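Local coordinates for protein putative secreted lipase (PDB 5H6B) that hydrolyses triacylglycerols as a thermostable lipase of a marine Streptomyces, probably with a serine nucleophile in an alpha/beta-hydrolase fold, at residues 33-38 and 85-90. Sequence-based numbering, arbitrary orientation.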
# COMPACT_ATOMS: atom_id res chain seq x y z
N VAL A 33 -7.23 -4.19 -4.56
CA VAL A 33 -7.54 -3.13 -3.61
C VAL A 33 -6.28 -2.27 -3.35
O VAL A 33 -5.24 -2.78 -2.94
CB VAL A 33 -8.13 -3.69 -2.29
CG1 VAL A 33 -8.32 -2.59 -1.25
CG2 VAL A 33 -9.46 -4.38 -2.56
N LEU A 34 -6.41 -0.96 -3.60
CA LEU A 34 -5.37 0.01 -3.40
C LEU A 34 -5.56 0.74 -2.07
O LEU A 34 -6.67 1.15 -1.74
CB LEU A 34 -5.38 1.02 -4.54
CG LEU A 34 -5.26 0.48 -5.97
CD1 LEU A 34 -5.17 1.64 -6.95
CD2 LEU A 34 -4.06 -0.44 -6.14
N VAL A 35 -4.47 0.87 -1.30
CA VAL A 35 -4.51 1.37 0.07
C VAL A 35 -3.50 2.51 0.19
O VAL A 35 -2.28 2.28 0.22
CB VAL A 35 -4.17 0.26 1.09
CG1 VAL A 35 -4.38 0.74 2.53
CG2 VAL A 35 -5.03 -0.97 0.85
N HIS A 36 -4.03 3.74 0.25
CA HIS A 36 -3.18 4.95 0.24
C HIS A 36 -2.31 5.11 1.47
O HIS A 36 -2.45 4.40 2.43
CB HIS A 36 -4.06 6.21 0.09
CG HIS A 36 -5.00 6.41 1.22
ND1 HIS A 36 -4.59 6.84 2.46
CD2 HIS A 36 -6.33 6.22 1.29
CE1 HIS A 36 -5.64 6.90 3.26
NE2 HIS A 36 -6.71 6.54 2.57
N GLY A 37 -1.47 6.13 1.47
CA GLY A 37 -0.54 6.41 2.54
C GLY A 37 -1.04 7.51 3.43
O GLY A 37 -2.24 7.88 3.39
N THR A 38 -0.14 8.01 4.25
CA THR A 38 -0.48 9.05 5.22
C THR A 38 -0.77 10.32 4.46
O THR A 38 -0.08 10.64 3.51
CB THR A 38 0.68 9.25 6.23
OG1 THR A 38 0.99 7.99 6.84
CG2 THR A 38 0.29 10.23 7.31
N GLU A 85 -9.63 -2.12 10.44
CA GLU A 85 -11.02 -2.57 10.45
C GLU A 85 -11.79 -2.02 9.26
O GLU A 85 -12.58 -2.74 8.67
CB GLU A 85 -11.73 -2.25 11.77
CG GLU A 85 -13.23 -2.63 11.85
CD GLU A 85 -13.58 -4.07 11.40
OE1 GLU A 85 -12.77 -5.01 11.63
OE2 GLU A 85 -14.68 -4.26 10.82
N GLN A 86 -11.55 -0.76 8.89
CA GLN A 86 -12.17 -0.21 7.66
C GLN A 86 -11.78 -1.02 6.41
O GLN A 86 -12.60 -1.27 5.52
CB GLN A 86 -11.77 1.25 7.44
CG GLN A 86 -12.28 2.21 8.47
CD GLN A 86 -11.72 3.59 8.25
OE1 GLN A 86 -10.59 3.89 8.62
NE2 GLN A 86 -12.50 4.44 7.62
N LEU A 87 -10.51 -1.41 6.37
CA LEU A 87 -9.97 -2.23 5.28
C LEU A 87 -10.68 -3.59 5.25
O LEU A 87 -11.06 -4.07 4.17
CB LEU A 87 -8.45 -2.41 5.45
CG LEU A 87 -7.74 -3.37 4.49
CD1 LEU A 87 -7.86 -2.86 3.06
CD2 LEU A 87 -6.28 -3.56 4.88
N ASP A 88 -10.86 -4.18 6.43
CA ASP A 88 -11.61 -5.44 6.61
C ASP A 88 -12.99 -5.38 5.96
O ASP A 88 -13.29 -6.19 5.06
CB ASP A 88 -11.72 -5.78 8.11
CG ASP A 88 -12.23 -7.19 8.39
OD1 ASP A 88 -12.62 -7.94 7.45
OD2 ASP A 88 -12.23 -7.54 9.59
N VAL A 89 -13.81 -4.42 6.39
CA VAL A 89 -15.16 -4.18 5.81
C VAL A 89 -15.08 -3.95 4.29
O VAL A 89 -15.87 -4.51 3.52
CB VAL A 89 -15.86 -2.96 6.48
CG1 VAL A 89 -17.09 -2.51 5.70
CG2 VAL A 89 -16.22 -3.29 7.92
N PHE A 90 -14.10 -3.15 3.86
CA PHE A 90 -13.96 -2.81 2.44
C PHE A 90 -13.63 -4.04 1.57
O PHE A 90 -14.21 -4.20 0.49
CB PHE A 90 -12.94 -1.69 2.25
CG PHE A 90 -12.89 -1.15 0.84
CD1 PHE A 90 -13.74 -0.14 0.45
CD2 PHE A 90 -11.97 -1.65 -0.08
CE1 PHE A 90 -13.70 0.37 -0.84
CE2 PHE A 90 -11.91 -1.14 -1.37
CZ PHE A 90 -12.78 -0.13 -1.75
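Strand 33-35 and helix 85-90 run nearly antiparallel (165°), their axes 11.0 Å apart at closest approach; V33 and F90 point at each other across this gap, while V35 and L87 meet through the ends of their side chains. This is the helix-on-sheet packing of an alpha/beta-hydrolase: the strand is an inner one of the parallel sheet, and the helix, part of 80-98, packs on one face of it. The interface is purely apolar, and valine's branched CB suits a strand and holds two methyls close to the backbone, with little freedom to move. V33 turns CG1 to the F90 ring, anti to the backbone N (chi1 175°), and this methyl lies 3.9 Å from F90 CE2, approaching the ring obliquely. The long, flat F90 side chain spans the gap to the sheet and also packs on F61 and L63 of strand 59-63. L87, three residues earlier and so on nearly the same side of the helix, reaches the strand with a single methyl: its CD1 lies 4.3 Å from V33 CG1, while P115 and Y118 of helix 115-121 pack against the same leucine. The V35 and L87 side chains cross at about a right angle, V35 CG2 meeting L87 CD1 at 4.1 Å.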